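Local atomic coordinates of CRISPR system Cmr subunit Cmr5 (Thermus thermophilus HB8, PDB entry 2ZOP), a protein that probably serves as a small, all-helical subunit of the Cmr ribonucleoprotein complex, which acts in CRISPR-based immunity against invading genetic elements. Residues R25-D30 with E57-L62; K34-V39 with A100-K105; A42-A47 with L88-L93. All coordinates share one frame; numbering follows the deposited sequence.

Overall arrangement
The three contacts join helices of one all-alpha subunit of a homotrimer. Interaction 2, the most central, sits about 6 Å from the chain centre and joins helices 25-42 and 87-111. Interaction 1 touches it, their centres about 12 Å apart: Leu62 CD1 lies 3.6 Å from Leu35 CD2, and Phe104 packs on Tyr28 and Leu62. On its other flank interaction 3, about 13 Å away between centres, meets it through Ala47, whose CB is 3.6 Å from Val39 CG2. Interactions 1 and 3 lie on opposite sides of the chain's centre, about 22 Å apart between centres and about 8 Å between nearest atoms. A sulfate, probably from the crystallisation liquor, marks the outer side of interaction 1.

Interaction 1. Residues R25-D30 with E57-L62. With SO4 (sulfate ion), chain G.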
loop_
_atom_site.group_PDB
_atom_site.type_symbol
_atom_site.label_atom_id
_atom_site.label_comp_id
_atom_site.label_asym_id
_atom_site.label_seq_id
_atom_site.Cartn_x
_atom_site.Cartn_y
_atom_site.Cartn_z
ATOM N N ARG A 25 15.011 -0.686 27.646
ATOM C CA ARG A 25 14.748 -1.898 26.871
ATOM C C ARG A 25 13.263 -1.980 26.503
ATOM O O ARG A 25 12.893 -2.590 25.501
ATOM C CB ARG A 25 15.179 -3.151 27.654
ATOM C CG ARG A 25 14.362 -3.433 28.909
ATOM C CD ARG A 25 14.915 -4.644 29.658
ATOM N NE ARG A 25 14.149 -4.922 30.871
ATOM C CZ ARG A 25 14.523 -5.777 31.822
ATOM N NH1 ARG A 25 15.664 -6.455 31.708
ATOM N NH2 ARG A 25 13.762 -5.945 32.897
ATOM N N GLY A 26 12.417 -1.359 27.320
ATOM C CA GLY A 26 10.994 -1.355 27.042
ATOM C C GLY A 26 10.670 -0.498 25.828
ATOM O O GLY A 26 9.768 -0.810 25.053
ATOM N N GLU A 27 11.413 0.584 25.653
ATOM C CA GLU A 27 11.198 1.477 24.520
ATOM C C GLU A 27 11.760 0.825 23.259
ATOM O O GLU A 27 11.237 1.014 22.151
ATOM C CB GLU A 27 11.880 2.825 24.787
ATOM C CG GLU A 27 11.431 3.459 26.109
ATOM C CD GLU A 27 12.167 4.750 26.454
ATOM O OE1 GLU A 27 13.365 4.878 26.121
ATOM O OE2 GLU A 27 11.546 5.636 27.079
ATOM N N TYR A 28 12.832 0.061 23.447
ATOM C CA TYR A 28 13.491 -0.659 22.366
ATOM C C TYR A 28 12.523 -1.688 21.790
ATOM O O TYR A 28 12.417 -1.851 20.570
ATOM C CB TYR A 28 14.726 -1.380 22.899
ATOM C CG TYR A 28 15.591 -2.013 21.832
ATOM C CD1 TYR A 28 16.595 -1.284 21.198
ATOM C CD2 TYR A 28 15.423 -3.349 21.480
ATOM C CE1 TYR A 28 17.418 -1.878 20.240
ATOM C CE2 TYR A 28 16.233 -3.949 20.526
ATOM C CZ TYR A 28 17.227 -3.215 19.914
ATOM O OH TYR A 28 18.034 -3.821 18.992
ATOM N N ARG A 29 11.841 -2.395 22.683
ATOM C CA ARG A 29 10.867 -3.410 22.297
ATOM C C ARG A 29 9.679 -2.754 21.596
ATOM O O ARG A 29 9.184 -3.273 20.593
ATOM C CB ARG A 29 10.382 -4.181 23.541
ATOM C CG ARG A 29 9.088 -4.980 23.330
ATOM C CD ARG A 29 8.760 -5.880 24.530
ATOM N NE ARG A 29 7.535 -6.650 24.312
ATOM C CZ ARG A 29 6.311 -6.154 24.457
ATOM N NH1 ARG A 29 6.150 -4.893 24.832
ATOM N NH2 ARG A 29 5.249 -6.908 24.210
ATOM N N ASP A 30 9.222 -1.616 22.128
ATOM C CA ASP A 30 8.092 -0.918 21.525
ATOM C C ASP A 30 8.393 -0.616 20.063
ATOM O O ASP A 30 7.557 -0.856 19.185
ATOM C CB ASP A 30 7.791 0.399 22.253
ATOM C CG ASP A 30 7.188 0.178 23.621
ATOM O OD1 ASP A 30 6.520 -0.860 23.809
ATOM O OD2 ASP A 30 7.366 1.045 24.500
ATOM N N GLU A 57 16.703 7.657 22.781
ATOM C CA GLU A 57 17.844 6.856 22.365
ATOM C C GLU A 57 17.507 5.401 22.057
ATOM O O GLU A 57 17.958 4.878 21.051
ATOM C CB GLU A 57 18.941 6.908 23.434
ATOM C CG GLU A 57 20.351 6.783 22.871
ATOM C CD GLU A 57 20.617 5.440 22.216
ATOM O OE1 GLU A 57 20.565 4.419 22.935
ATOM O OE2 GLU A 57 20.876 5.402 20.987
ATOM N N ALA A 58 16.717 4.755 22.914
ATOM C CA ALA A 58 16.359 3.355 22.707
ATOM C C ALA A 58 15.584 3.105 21.411
ATOM O O ALA A 58 15.703 2.035 20.810
ATOM C CB ALA A 58 15.559 2.834 23.910
ATOM N N HIS A 59 14.790 4.084 20.983
ATOM C CA HIS A 59 14.008 3.952 19.755
ATOM C C HIS A 59 14.929 4.003 18.532
ATOM O O HIS A 59 14.805 3.196 17.605
ATOM C CB HIS A 59 12.968 5.072 19.674
ATOM C CG HIS A 59 11.821 4.915 20.630
ATOM N ND1 HIS A 59 10.978 5.956 20.953
ATOM C CD2 HIS A 59 11.343 3.830 21.283
ATOM C CE1 HIS A 59 10.029 5.519 21.760
ATOM N NE2 HIS A 59 10.226 4.232 21.976
ATOM N N LYS A 60 15.858 4.954 18.551
ATOM C CA LYS A 60 16.825 5.139 17.476
ATOM C C LYS A 60 17.769 3.937 17.408
ATOM O O LYS A 60 18.162 3.508 16.323
ATOM C CB LYS A 60 17.622 6.424 17.727
ATOM C CG LYS A 60 18.624 6.797 16.643
ATOM C CD LYS A 60 17.937 7.039 15.297
ATOM C CE LYS A 60 18.836 7.809 14.333
ATOM N NZ LYS A 60 18.986 9.239 14.738
ATOM N N ALA A 61 18.118 3.389 18.570
ATOM C CA ALA A 61 19.025 2.244 18.643
ATOM C C ALA A 61 18.495 1.057 17.837
ATOM O O ALA A 61 19.263 0.354 17.172
ATOM C CB ALA A 61 19.249 1.837 20.104
ATOM N N LEU A 62 17.187 0.830 17.895
ATOM C CA LEU A 62 16.592 -0.267 17.129
ATOM C C LEU A 62 16.965 -0.053 15.659
ATOM O O LEU A 62 17.416 -0.977 14.971
ATOM C CB LEU A 62 15.062 -0.269 17.311
ATOM C CG LEU A 62 14.181 -1.350 16.653
ATOM C CD1 LEU A 62 13.982 -1.056 15.171
ATOM C CD2 LEU A 62 14.807 -2.724 16.850
HETATM S S SO4 G . 10.174 9.601 20.716
HETATM O O1 SO4 G . 8.960 8.815 20.423
HETATM O O2 SO4 G . 11.363 8.718 20.752
HETATM O O3 SO4 G . 10.365 10.603 19.651
HETATM O O4 SO4 G . 10.011 10.260 22.026
HETATM O O HOH W 1 8.190 3.458 23.653
#
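Tyr28 lays one face of its ring against Leu62, with CZ 3.9 Å from Leu62 CD2, and the ring also presses on the backbone, CE1 coming to 3.6 Å from Leu62 N. This is the tightly packed half of the contact. The two side chains meet at about a right angle. With CG anti to the backbone N (chi1 -172°), the tyrosine runs along the neighbouring helix, bringing CE1 to 4.1 Å from Ala61 CB. Ala58 makes the close approach of the backbones possible: its CA is 4.9 Å from that of Tyr28, and its methyl meets both CB and OE1 of Glu27, OE1 lying 3.7 Å from Ala58 CB. The axes of the two short segments pass 7.7 Å apart and cross at -45°.

The other side is polar and watered at its rim, but pinched where His59 presents its ring edge to Glu27, CD2 lying 2.9 Å from Glu27 O in the ring plane. NE2 is badly angled for that carbonyl and turns instead to a water, which donates a hydrogen bond to Asp30 OD2. At the far edge ND1 donates to sulfate O2 (2.8 Å, 157°). Held at both nitrogens, the imidazole has its rotation largely fixed. Gly55 and Lys56 add backbone N-H groups to the sulfate.

Inward, the Tyr28 hydroxyl bonds to Asp65, Lys15 and Ala19 of helix 4-19 touch the tyrosine, and Ala32 of helix 25-42 packs on Leu62.

Interaction 2. Residues K34-V39 with A100-K105; sequences KLPVLV and AAEWFK
Segments 34-39 and 100-105 run roughly antiparallel, 153° between their directions, with their axes 8.7 Å apart at closest approach and the closest CA pair, Pro36 and Ala101, separated by 5.8 Å. Pro36 carries most of the contact. Its CG meets the methyl of Ala101 at 3.9 Å, while the same ring atom touches the aliphatic chain of Lys105 at CD. The small alanine lets the proline ring come in close, and Leu35 reaches the same methyl from the neighbouring position, Leu35 CD2 to Ala101 CB 4.1 Å.

The chain of Glu102 bends at chi2 (-66°), and its carboxylate lies obliquely across the CB-CG side of Pro36, the nearest approach being 3.5 Å between Glu102 OE1 and Pro36 CB. The carboxylate contributes no hydrogen bond to this segment; OE1 instead forms a salt bridge with Arg40, one turn further along the proline's own helix. That bridge probably helps to keep the carboxylate there and to balance its charge at the edge of an otherwise apolar contact.

Pro36 has no amide hydrogen to give to the preceding turn, and helix 25-42 is kinked here, where the nitrogens of Pro36 and Val37 lack such bonds. Leu35 also packs on Leu66 of helix 57-69, while Leu38 meets Leu91 of a second subunit. The contact is a buried antiparallel helix pair within the all-alpha Cmr5 fold, with Pro36, at the kink, facing helix 87-111.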
loop_
_atom_site.group_PDB
_atom_site.type_symbol
_atom_site.label_atom_id
_atom_site.label_comp_id
_atom_site.label_asym_id
_atom_site.label_seq_id
_atom_site.Cartn_x
_atom_site.Cartn_y
_atom_site.Cartn_z
ATOM N N LYS A 34 6.720 -2.168 16.521
ATOM C CA LYS A 34 6.061 -1.239 15.618
ATOM C C LYS A 34 6.668 -1.164 14.212
ATOM O O LYS A 34 5.946 -0.969 13.232
ATOM C CB LYS A 34 6.059 0.165 16.252
ATOM C CG LYS A 34 5.557 1.297 15.345
ATOM C CD LYS A 34 4.082 1.139 15.006
ATOM C CE LYS A 34 3.195 1.436 16.211
ATOM N NZ LYS A 34 1.762 1.194 15.908
ATOM N N LEU A 35 7.982 -1.344 14.101
ATOM C CA LEU A 35 8.633 -1.218 12.804
ATOM C C LEU A 35 8.074 -2.037 11.632
ATOM O O LEU A 35 7.840 -1.489 10.554
ATOM C CB LEU A 35 10.135 -1.463 12.932
ATOM C CG LEU A 35 10.922 -1.159 11.652
ATOM C CD1 LEU A 35 10.624 0.269 11.184
ATOM C CD2 LEU A 35 12.425 -1.351 11.914
ATOM N N PRO A 36 7.846 -3.344 11.820
ATOM C CA PRO A 36 7.316 -4.095 10.676
ATOM C C PRO A 36 6.039 -3.455 10.142
ATOM O O PRO A 36 5.848 -3.340 8.929
ATOM C CB PRO A 36 7.076 -5.490 11.259
ATOM C CG PRO A 36 8.168 -5.598 12.300
ATOM C CD PRO A 36 8.072 -4.236 12.972
ATOM N N VAL A 37 5.180 -3.029 11.062
ATOM C CA VAL A 37 3.916 -2.396 10.708
ATOM C C VAL A 37 4.142 -1.124 9.884
ATOM O O VAL A 37 3.483 -0.910 8.861
ATOM C CB VAL A 37 3.101 -2.055 11.987
ATOM C CG1 VAL A 37 1.870 -1.254 11.638
ATOM C CG2 VAL A 37 2.713 -3.339 12.701
ATOM N N LEU A 38 5.067 -0.277 10.322
ATOM C CA LEU A 38 5.340 0.953 9.580
ATOM C C LEU A 38 5.892 0.674 8.188
ATOM O O LEU A 38 5.533 1.354 7.232
ATOM C CB LEU A 38 6.331 1.839 10.332
ATOM C CG LEU A 38 5.850 2.393 11.667
ATOM C CD1 LEU A 38 6.939 3.287 12.241
ATOM C CD2 LEU A 38 4.549 3.184 11.470
ATOM N N VAL A 39 6.777 -0.307 8.069
ATOM C CA VAL A 39 7.338 -0.618 6.757
ATOM C C VAL A 39 6.218 -1.056 5.813
ATOM O O VAL A 39 6.149 -0.597 4.676
ATOM C CB VAL A 39 8.433 -1.728 6.845
ATOM C CG1 VAL A 39 8.849 -2.173 5.454
ATOM C CG2 VAL A 39 9.671 -1.178 7.592
ATOM N N ALA A 100 14.345 -8.642 8.448
ATOM C CA ALA A 100 15.216 -8.396 9.600
ATOM C C ALA A 100 14.379 -7.815 10.746
ATOM O O ALA A 100 14.515 -8.219 11.898
ATOM C CB ALA A 100 16.345 -7.425 9.213
ATOM N N ALA A 101 13.495 -6.878 10.415
ATOM C CA ALA A 101 12.630 -6.249 11.406
ATOM C C ALA A 101 11.761 -7.286 12.131
ATOM O O ALA A 101 11.620 -7.248 13.360
ATOM C CB ALA A 101 11.747 -5.205 10.731
ATOM N N GLU A 102 11.172 -8.213 11.380
ATOM C CA GLU A 102 10.346 -9.242 12.006
ATOM C C GLU A 102 11.142 -10.049 13.038
ATOM O O GLU A 102 10.600 -10.448 14.067
ATOM C CB GLU A 102 9.762 -10.187 10.949
ATOM C CG GLU A 102 8.712 -9.543 10.057
ATOM C CD GLU A 102 7.458 -9.149 10.821
ATOM O OE1 GLU A 102 6.475 -8.728 10.173
ATOM O OE2 GLU A 102 7.457 -9.254 12.069
ATOM N N TRP A 103 12.421 -10.297 12.767
ATOM C CA TRP A 103 13.237 -11.048 13.719
ATOM C C TRP A 103 13.460 -10.235 14.989
ATOM O O TRP A 103 13.389 -10.770 16.091
ATOM C CB TRP A 103 14.579 -11.453 13.090
ATOM C CG TRP A 103 14.426 -12.571 12.103
ATOM C CD1 TRP A 103 14.757 -12.544 10.782
ATOM C CD2 TRP A 103 13.851 -13.867 12.349
ATOM N NE1 TRP A 103 14.421 -13.737 10.186
ATOM C CE2 TRP A 103 13.863 -14.568 11.121
ATOM C CE3 TRP A 103 13.326 -14.500 13.484
ATOM C CZ2 TRP A 103 13.369 -15.875 10.993
ATOM C CZ3 TRP A 103 12.833 -15.802 13.361
ATOM C CH2 TRP A 103 12.859 -16.475 12.118
ATOM N N PHE A 104 13.727 -8.943 14.839
ATOM C CA PHE A 104 13.915 -8.077 15.999
ATOM C C PHE A 104 12.635 -8.131 16.827
ATOM O O PHE A 104 12.675 -8.232 18.059
ATOM C CB PHE A 104 14.167 -6.635 15.554
ATOM C CG PHE A 104 15.613 -6.325 15.293
ATOM C CD1 PHE A 104 16.444 -5.891 16.327
ATOM C CD2 PHE A 104 16.148 -6.469 14.022
ATOM C CE1 PHE A 104 17.781 -5.607 16.098
ATOM C CE2 PHE A 104 17.490 -6.188 13.779
ATOM C CZ PHE A 104 18.309 -5.755 14.822
ATOM N N LYS A 105 11.503 -8.061 16.134
ATOM C CA LYS A 105 10.200 -8.111 16.787
ATOM C C LYS A 105 10.009 -9.410 17.562
ATOM O O LYS A 105 9.638 -9.402 18.738
ATOM C CB LYS A 105 9.088 -7.961 15.743
ATOM C CG LYS A 105 7.683 -8.158 16.303
ATOM C CD LYS A 105 6.625 -7.733 15.297
ATOM C CE LYS A 105 5.225 -8.041 15.812
ATOM N NZ LYS A 105 5.004 -9.523 15.885
#

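Interaction 3. Residues A42-A47 with L88-L93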
loop_
_atom_site.group_PDB
_atom_site.type_symbol
_atom_site.label_atom_id
_atom_site.label_comp_id
_atom_site.label_asym_id
_atom_site.label_seq_id
_atom_site.Cartn_x
_atom_site.Cartn_y
_atom_site.Cartn_z
ATOM N N ALA A 42 3.414 2.263 5.776
ATOM C CA ALA A 42 3.940 3.563 5.365
ATOM C C ALA A 42 5.020 3.483 4.292
ATOM O O ALA A 42 5.298 4.470 3.603
ATOM C CB ALA A 42 4.475 4.311 6.593
ATOM N N GLY A 43 5.627 2.311 4.144
ATOM C CA GLY A 43 6.670 2.161 3.149
ATOM C C GLY A 43 8.026 2.255 3.820
ATOM O O GLY A 43 8.151 2.853 4.885
ATOM N N LEU A 44 9.045 1.687 3.186
ATOM C CA LEU A 44 10.392 1.672 3.750
ATOM C C LEU A 44 10.953 3.039 4.098
ATOM O O LEU A 44 11.313 3.307 5.246
ATOM C CB LEU A 44 11.351 0.955 2.793
ATOM C CG LEU A 44 12.806 0.899 3.283
ATOM C CD1 LEU A 44 12.873 0.160 4.617
ATOM C CD2 LEU A 44 13.678 0.205 2.229
ATOM N N SER A 45 11.034 3.908 3.100
ATOM C CA SER A 45 11.560 5.246 3.313
ATOM C C SER A 45 10.883 5.962 4.483
ATOM O O SER A 45 11.558 6.536 5.349
ATOM C CB SER A 45 11.403 6.055 2.026
ATOM O OG SER A 45 11.640 7.428 2.265
ATOM N N GLN A 46 9.554 5.923 4.523
ATOM C CA GLN A 46 8.815 6.574 5.601
ATOM C C GLN A 46 9.064 5.918 6.949
ATOM O O GLN A 46 9.177 6.595 7.967
ATOM C CB GLN A 46 7.313 6.563 5.319
ATOM C CG GLN A 46 6.856 7.574 4.280
ATOM C CD GLN A 46 5.377 7.893 4.414
ATOM O OE1 GLN A 46 4.973 8.659 5.291
ATOM N NE2 GLN A 46 4.560 7.296 3.552
ATOM N N ALA A 47 9.138 4.595 6.967
ATOM C CA ALA A 47 9.381 3.896 8.219
ATOM C C ALA A 47 10.749 4.302 8.778
ATOM O O ALA A 47 10.883 4.590 9.960
ATOM C CB ALA A 47 9.329 2.385 7.994
ATOM N N LEU A 88 13.287 -1.692 -8.403
ATOM C CA LEU A 88 13.484 -3.085 -8.021
ATOM C C LEU A 88 14.355 -3.213 -6.789
ATOM O O LEU A 88 14.081 -4.013 -5.893
ATOM C CB LEU A 88 14.134 -3.871 -9.157
ATOM C CG LEU A 88 13.390 -3.957 -10.488
ATOM C CD1 LEU A 88 14.102 -4.976 -11.372
ATOM C CD2 LEU A 88 11.942 -4.374 -10.256
ATOM N N GLN A 89 15.424 -2.435 -6.757
ATOM C CA GLN A 89 16.332 -2.477 -5.633
ATOM C C GLN A 89 15.610 -1.999 -4.373
ATOM O O GLN A 89 15.839 -2.526 -3.282
ATOM C CB GLN A 89 17.555 -1.599 -5.919
ATOM C CG GLN A 89 18.422 -2.068 -7.094
ATOM C CD GLN A 89 17.667 -2.140 -8.425
ATOM O OE1 GLN A 89 16.941 -1.214 -8.800
ATOM N NE2 GLN A 89 17.851 -3.244 -9.148
ATOM N N TYR A 90 14.728 -1.012 -4.532
ATOM C CA TYR A 90 13.979 -0.461 -3.404
ATOM C C TYR A 90 13.011 -1.496 -2.855
ATOM O O TYR A 90 12.839 -1.618 -1.643
ATOM C CB TYR A 90 13.200 0.783 -3.837
ATOM C CG TYR A 90 12.473 1.494 -2.714
ATOM C CD1 TYR A 90 13.161 2.314 -1.810
ATOM C CD2 TYR A 90 11.093 1.342 -2.548
ATOM C CE1 TYR A 90 12.481 2.969 -0.766
ATOM C CE2 TYR A 90 10.413 1.985 -1.513
ATOM C CZ TYR A 90 11.110 2.796 -0.629
ATOM O OH TYR A 90 10.411 3.447 0.364
ATOM N N LEU A 91 12.375 -2.248 -3.750
ATOM C CA LEU A 91 11.425 -3.264 -3.320
ATOM C C LEU A 91 12.164 -4.422 -2.662
ATOM O O LEU A 91 11.679 -4.999 -1.692
ATOM C CB LEU A 91 10.600 -3.757 -4.505
ATOM C CG LEU A 91 9.668 -2.694 -5.089
ATOM C CD1 LEU A 91 9.045 -3.198 -6.376
ATOM C CD2 LEU A 91 8.595 -2.352 -4.077
ATOM N N ARG A 92 13.338 -4.753 -3.197
ATOM C CA ARG A 92 14.159 -5.821 -2.641
ATOM C C ARG A 92 14.656 -5.400 -1.260
ATOM O O ARG A 92 14.638 -6.191 -0.313
ATOM C CB ARG A 92 15.364 -6.106 -3.543
ATOM C CG ARG A 92 16.360 -7.086 -2.923
ATOM C CD ARG A 92 17.293 -7.704 -3.957
ATOM N NE ARG A 92 18.188 -6.732 -4.579
ATOM C CZ ARG A 92 18.192 -6.449 -5.879
ATOM N NH1 ARG A 92 17.342 -7.061 -6.696
ATOM N NH2 ARG A 92 19.053 -5.566 -6.367
ATOM N N LEU A 93 15.107 -4.154 -1.147
ATOM C CA LEU A 93 15.599 -3.655 0.132
ATOM C C LEU A 93 14.459 -3.694 1.140
ATOM O O LEU A 93 14.648 -4.039 2.312
ATOM C CB LEU A 93 16.115 -2.226 -0.008
ATOM C CG LEU A 93 16.706 -1.628 1.268
ATOM C CD1 LEU A 93 17.879 -2.481 1.738
ATOM C CD2 LEU A 93 17.141 -0.181 1.002
#
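Ser45 gives its backbone N-H to the hydroxyl of Tyr90, a nearly straight hydrogen bond of 2.8 Å from N to OH with an angle of 167° at the hydrogen. The nitrogen approaches the tyrosine at its ring edge, close to the ring plane. A chi1 of -176°, CG anti to the backbone N, carries the Tyr90 ring toward segment 42-47. Beside the bond, Tyr90 OH also touches Ser45 CB at 3.2 Å and Leu44 CB at 3.6 Å. Leu44 CD2 packs 3.7 Å from Leu93 CG, the Leu44 side chain lying roughly perpendicular to that of Leu93.

The bonded amide belongs to the first turn of helix 44-52, where N-H groups have no carbonyl of an earlier turn to use, so Tyr90 supplies an acceptor from another helix. Gly43 occupies the N-cap position and links helices 25-42 and 44-52, leaving helical backbone angles with a positive phi (100°); its O accepts from Ala47 N.

Farther out, Ala82 of helix 75-84 covers both leucines, Leu78 adds to Leu93, and Ala85 lies against Tyr90. Neighbouring subunits reach this region: Leu87 of the second subunit packs on Ala42 and Gln46, and Phe50 of the third meets Leu88.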